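Local coordinates for protein putative ABC transporter (Thermobispora bispora, PDB 4PE6) that probably serves as the solute-binding component of an ABC transporter, capturing a carbohydrate-like ligand for uptake, at residues A[298-312]-A[328-339]. Numbering follows the deposited sequence.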
loop_
_atom_site.group_PDB
_atom_site.type_symbol
_atom_site.label_atom_id
_atom_site.label_comp_id
_atom_site.label_asym_id
_atom_site.label_seq_id
_atom_site.Cartn_x
_atom_site.Cartn_y
_atom_site.Cartn_z
ATOM N N THR A 298 -13.472 -2.475 -15.685
ATOM C CA THR A 298 -14.273 -2.916 -14.544
ATOM C C THR A 298 -13.956 -2.025 -13.328
ATOM O O THR A 298 -14.851 -1.456 -12.713
ATOM C CB THR A 298 -14.060 -4.414 -14.188
ATOM O OG1 THR A 298 -12.852 -4.570 -13.428
ATOM C CG2 THR A 298 -13.981 -5.297 -15.428
ATOM N N TRP A 299 -12.672 -1.887 -12.984
ATOM C CA TRP A 299 -12.301 -0.999 -11.882
ATOM C C TRP A 299 -12.696 0.454 -12.156
ATOM O O TRP A 299 -13.278 1.110 -11.296
ATOM C CB TRP A 299 -10.805 -1.081 -11.584
ATOM C CG TRP A 299 -10.430 -2.243 -10.729
ATOM C CD1 TRP A 299 -9.705 -3.340 -11.099
ATOM C CD2 TRP A 299 -10.749 -2.418 -9.342
ATOM N NE1 TRP A 299 -9.538 -4.185 -10.013
ATOM C CE2 TRP A 299 -10.179 -3.644 -8.930
ATOM C CE3 TRP A 299 -11.451 -1.654 -8.409
ATOM C CZ2 TRP A 299 -10.294 -4.121 -7.623
ATOM C CZ3 TRP A 299 -11.581 -2.131 -7.113
ATOM C CH2 TRP A 299 -10.999 -3.353 -6.730
ATOM N N ALA A 300 -12.391 0.938 -13.354
ATOM C CA ALA A 300 -12.689 2.328 -13.721
ATOM C C ALA A 300 -14.181 2.651 -13.632
ATOM O O ALA A 300 -14.548 3.786 -13.376
ATOM C CB ALA A 300 -12.171 2.637 -15.115
ATOM N N SER A 301 -15.034 1.648 -13.807
ATOM C CA SER A 301 -16.472 1.849 -13.709
ATOM C C SER A 301 -16.904 2.158 -12.293
ATOM O O SER A 301 -17.904 2.839 -12.095
ATOM C CB SER A 301 -17.215 0.610 -14.189
ATOM O OG SER A 301 -16.956 0.405 -15.559
ATOM N N VAL A 302 -16.170 1.646 -11.305
ATOM C CA VAL A 302 -16.591 1.789 -9.913
ATOM C C VAL A 302 -15.836 2.860 -9.137
ATOM O O VAL A 302 -16.408 3.470 -8.247
ATOM C CB VAL A 302 -16.530 0.453 -9.129
ATOM C CG1 VAL A 302 -17.575 -0.513 -9.664
ATOM C CG2 VAL A 302 -15.142 -0.175 -9.167
ATOM N N LEU A 303 -14.576 3.103 -9.464
ATOM C CA LEU A 303 -13.753 3.988 -8.641
ATOM C C LEU A 303 -13.987 5.442 -8.970
ATOM O O LEU A 303 -13.958 5.827 -10.136
ATOM C CB LEU A 303 -12.268 3.717 -8.864
ATOM C CG LEU A 303 -11.786 2.297 -8.621
ATOM C CD1 LEU A 303 -10.346 2.206 -9.082
ATOM C CD2 LEU A 303 -11.939 1.905 -7.161
ATOM N N LYS A 304 -14.169 6.245 -7.928
ATOM C CA LYS A 304 -14.096 7.694 -8.049
ATOM C C LYS A 304 -12.650 8.073 -8.370
ATOM O O LYS A 304 -11.729 7.259 -8.139
ATOM C CB LYS A 304 -14.576 8.349 -6.758
ATOM C CG LYS A 304 -16.045 8.047 -6.452
ATOM C CD LYS A 304 -16.602 8.923 -5.344
ATOM C CE LYS A 304 -15.954 8.635 -3.993
ATOM N NZ LYS A 304 -16.269 7.277 -3.458
ATOM N N PRO A 305 -12.435 9.286 -8.906
ATOM C CA PRO A 305 -11.109 9.603 -9.420
ATOM C C PRO A 305 -9.981 9.402 -8.393
ATOM O O PRO A 305 -8.941 8.819 -8.729
ATOM C CB PRO A 305 -11.231 11.080 -9.834
ATOM C CG PRO A 305 -12.682 11.274 -10.112
ATOM C CD PRO A 305 -13.391 10.390 -9.133
ATOM N N ASP A 306 -10.200 9.855 -7.163
ATOM C CA ASP A 306 -9.183 9.734 -6.118
ATOM C C ASP A 306 -9.244 8.425 -5.316
ATOM O O ASP A 306 -8.486 8.255 -4.368
ATOM C CB ASP A 306 -9.270 10.925 -5.170
ATOM C CG ASP A 306 -8.930 12.218 -5.853
ATOM O OD1 ASP A 306 -7.797 12.353 -6.354
ATOM O OD2 ASP A 306 -9.788 13.116 -5.902
ATOM N N GLU A 307 -10.154 7.525 -5.677
ATOM C CA GLU A 307 -10.357 6.294 -4.924
ATOM C C GLU A 307 -9.466 5.209 -5.498
ATOM O O GLU A 307 -9.515 4.931 -6.685
ATOM C CB GLU A 307 -11.804 5.832 -4.989
ATOM C CG GLU A 307 -12.097 4.552 -4.215
ATOM C CD GLU A 307 -13.510 4.030 -4.446
ATOM O OE1 GLU A 307 -14.231 4.624 -5.278
ATOM O OE2 GLU A 307 -13.892 3.026 -3.807
ATOM N N TYR A 308 -8.651 4.612 -4.634
ATOM C CA TYR A 308 -7.772 3.523 -5.021
ATOM C C TYR A 308 -8.526 2.190 -4.944
ATOM O O TYR A 308 -9.373 1.978 -4.067
ATOM C CB TYR A 308 -6.524 3.496 -4.111
ATOM C CG TYR A 308 -5.533 4.588 -4.426
ATOM C CD1 TYR A 308 -5.862 5.932 -4.241
ATOM C CD2 TYR A 308 -4.277 4.286 -4.950
ATOM C CE1 TYR A 308 -4.957 6.933 -4.526
ATOM C CE2 TYR A 308 -3.362 5.285 -5.240
ATOM C CZ TYR A 308 -3.708 6.608 -5.025
ATOM O OH TYR A 308 -2.827 7.610 -5.300
ATOM N N ALA A 309 -8.205 1.290 -5.860
ATOM C CA ALA A 309 -8.784 -0.043 -5.873
ATOM C C ALA A 309 -8.433 -0.745 -4.566
ATOM O O ALA A 309 -7.276 -0.670 -4.086
ATOM C CB ALA A 309 -8.272 -0.842 -7.065
ATOM N N ALA A 310 -9.431 -1.412 -4.005
ATOM C CA ALA A 310 -9.362 -2.026 -2.680
ATOM C C ALA A 310 -10.261 -3.252 -2.640
ATOM O O ALA A 310 -11.316 -3.240 -3.252
ATOM C CB ALA A 310 -9.794 -1.012 -1.629
ATOM N N TRP A 311 -9.852 -4.326 -1.957
ATOM C CA TRP A 311 -10.709 -5.503 -1.897
ATOM C C TRP A 311 -11.797 -5.285 -0.826
ATOM O O TRP A 311 -11.512 -4.755 0.257
ATOM C CB TRP A 311 -9.904 -6.774 -1.622
ATOM C CG TRP A 311 -8.880 -7.114 -2.655
ATOM C CD1 TRP A 311 -7.543 -7.306 -2.443
ATOM C CD2 TRP A 311 -9.096 -7.328 -4.049
ATOM N NE1 TRP A 311 -6.912 -7.645 -3.624
ATOM C CE2 TRP A 311 -7.842 -7.649 -4.626
ATOM C CE3 TRP A 311 -10.229 -7.282 -4.876
ATOM C CZ2 TRP A 311 -7.688 -7.904 -5.987
ATOM C CZ3 TRP A 311 -10.071 -7.550 -6.223
ATOM C CH2 TRP A 311 -8.808 -7.857 -6.765
ATOM N N PRO A 312 -13.052 -5.640 -1.134
ATOM C CA PRO A 312 -14.121 -5.415 -0.160
ATOM C C PRO A 312 -14.208 -6.537 0.878
ATOM O O PRO A 312 -15.024 -7.461 0.750
ATOM C CB PRO A 312 -15.382 -5.353 -1.043
ATOM C CG PRO A 312 -15.062 -6.273 -2.180
ATOM C CD PRO A 312 -13.575 -6.156 -2.417
ATOM N N GLY A 328 -3.272 -23.731 4.020
ATOM C CA GLY A 328 -2.428 -23.658 2.833
ATOM C C GLY A 328 -3.199 -23.794 1.527
ATOM O O GLY A 328 -2.613 -24.089 0.493
ATOM N N GLY A 329 -4.511 -23.560 1.566
ATOM C CA GLY A 329 -5.354 -23.616 0.368
ATOM C C GLY A 329 -5.124 -22.446 -0.578
ATOM O O GLY A 329 -4.106 -21.755 -0.501
ATOM N N GLU A 330 -6.075 -22.224 -1.480
ATOM C CA GLU A 330 -5.928 -21.196 -2.508
ATOM C C GLU A 330 -6.175 -19.804 -1.941
ATOM O O GLU A 330 -7.163 -19.589 -1.237
ATOM C CB GLU A 330 -6.890 -21.455 -3.671
ATOM C CG GLU A 330 -6.499 -22.644 -4.534
ATOM C CD GLU A 330 -5.111 -22.498 -5.125
ATOM O OE1 GLU A 330 -4.733 -21.362 -5.489
ATOM O OE2 GLU A 330 -4.396 -23.518 -5.213
ATOM N N PRO A 331 -5.280 -18.846 -2.239
ATOM C CA PRO A 331 -5.596 -17.493 -1.789
ATOM C C PRO A 331 -6.993 -17.072 -2.262
ATOM O O PRO A 331 -7.364 -17.334 -3.414
ATOM C CB PRO A 331 -4.500 -16.626 -2.439
ATOM C CG PRO A 331 -3.818 -17.502 -3.445
ATOM C CD PRO A 331 -4.005 -18.908 -2.974
ATOM N N VAL A 332 -7.771 -16.467 -1.368
ATOM C CA VAL A 332 -9.061 -15.922 -1.757
ATOM C C VAL A 332 -8.797 -14.808 -2.759
ATOM O O VAL A 332 -7.934 -13.953 -2.536
ATOM C CB VAL A 332 -9.868 -15.365 -0.563
ATOM C CG1 VAL A 332 -11.108 -14.619 -1.051
ATOM C CG2 VAL A 332 -10.259 -16.487 0.386
ATOM N N GLN A 333 -9.519 -14.862 -3.873
ATOM C CA GLN A 333 -9.439 -13.853 -4.921
ATOM C C GLN A 333 -10.709 -13.022 -4.783
ATOM O O GLN A 333 -11.758 -13.395 -5.307
ATOM C CB GLN A 333 -9.348 -14.509 -6.312
ATOM C CG GLN A 333 -8.457 -15.748 -6.396
ATOM C CD GLN A 333 -7.015 -15.497 -5.980
ATOM O OE1 GLN A 333 -6.569 -14.351 -5.876
ATOM N NE2 GLN A 333 -6.275 -16.576 -5.746
ATOM N N PRO A 334 -10.637 -11.909 -4.038
ATOM C CA PRO A 334 -11.895 -11.234 -3.782
ATOM C C PRO A 334 -12.451 -10.627 -5.065
ATOM O O PRO A 334 -11.719 -10.468 -6.052
ATOM C CB PRO A 334 -11.522 -10.149 -2.755
ATOM C CG PRO A 334 -10.159 -10.515 -2.268
ATOM C CD PRO A 334 -9.512 -11.175 -3.444
ATOM N N PRO A 335 -13.750 -10.314 -5.063
ATOM C CA PRO A 335 -14.371 -9.828 -6.272
ATOM C C PRO A 335 -14.150 -8.337 -6.421
ATOM O O PRO A 335 -14.060 -7.608 -5.428
ATOM C CB PRO A 335 -15.850 -10.135 -6.040
ATOM C CG PRO A 335 -16.020 -10.004 -4.564
ATOM C CD PRO A 335 -14.691 -10.318 -3.927
ATOM N N ILE A 336 -14.054 -7.891 -7.664
ATOM C CA ILE A 336 -14.022 -6.474 -7.945
ATOM C C ILE A 336 -15.427 -5.982 -7.638
ATOM O O ILE A 336 -16.397 -6.552 -8.141
ATOM C CB ILE A 336 -13.662 -6.185 -9.414
ATOM C CG1 ILE A 336 -12.273 -6.749 -9.736
ATOM C CG2 ILE A 336 -13.717 -4.687 -9.690
ATOM C CD1 ILE A 336 -12.009 -6.974 -11.208
ATOM N N PRO A 337 -15.553 -4.953 -6.786
ATOM C CA PRO A 337 -16.905 -4.462 -6.523
ATOM C C PRO A 337 -17.511 -3.864 -7.793
ATOM O O PRO A 337 -16.785 -3.232 -8.562
ATOM C CB PRO A 337 -16.698 -3.360 -5.466
ATOM C CG PRO A 337 -15.254 -3.389 -5.088
ATOM C CD PRO A 337 -14.515 -4.109 -6.170
ATOM N N SER A 338 -18.805 -4.093 -8.028
ATOM C CA SER A 338 -19.534 -3.384 -9.095
ATOM C C SER A 338 -20.263 -2.156 -8.529
ATOM O O SER A 338 -20.812 -1.351 -9.285
ATOM C CB SER A 338 -20.514 -4.316 -9.813
ATOM O OG SER A 338 -21.511 -4.786 -8.929
ATOM N N THR A 339 -20.247 -2.018 -7.201
ATOM C CA THR A 339 -20.834 -0.870 -6.510
ATOM C C THR A 339 -19.982 -0.478 -5.304
ATOM O O THR A 339 -19.444 0.627 -5.244
ATOM C CB THR A 339 -22.275 -1.168 -6.040
ATOM O OG1 THR A 339 -22.810 -0.019 -5.371
ATOM C CG2 THR A 339 -22.321 -2.379 -5.095
#
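Ile336 packs over one face of the Trp299 indole, crossing it at a slant. Ile336 CG2 is 3.8 Å from the centroid of the Trp299 six-membered ring and 12° off the normal, a CH-pi contact. Ile336 CG1 stands anti to the carbonyl carbon (chi1 -61°), which puts it above the plane but outside the rim at Trp299 NE1 and CE2. Ile336 CD1 lies 3.4 Å from Thr298 OG1, a hydroxyl already hydrogen-bonded to Asp295 O. The opposite face of the Trp299 ring is taken by Ala309 CB, so the indole is sandwiched. Pro337 CD comes in obliquely, 3.6 Å from Trp299 CH2. Beyond it, Val302 CG1 presses on the backbone at Pro337 O and the carbonyl carbon of Ser338.

In this periplasmic binding protein fold, the C-terminal tail after helix 315-327 passes across helix 293-302 and the loop that follows it. Trp299, Ala309 and Trp311 also pack on Val289, so the tail closes over side chains resting on strand 283-290 of the mixed sheet.

Pro334 CG sits over the Trp311 five-membered ring, 3.9 Å from its centroid. The two side chains cross at about a right angle. Pro334 O faces the six-membered end of the indole, 3.4 Å from Trp311 CZ3. Trp311 NE1 donates to Ile288 O, which helps to set the ring's rotation. A serine in place of Trp311 would probably leave Pro334 without its aromatic platform and Ile288 O without this donor. Pro312 CD is 3.4 Å from Pro335 O, and Pro312 CG is 4.1 Å from Pro337 CG.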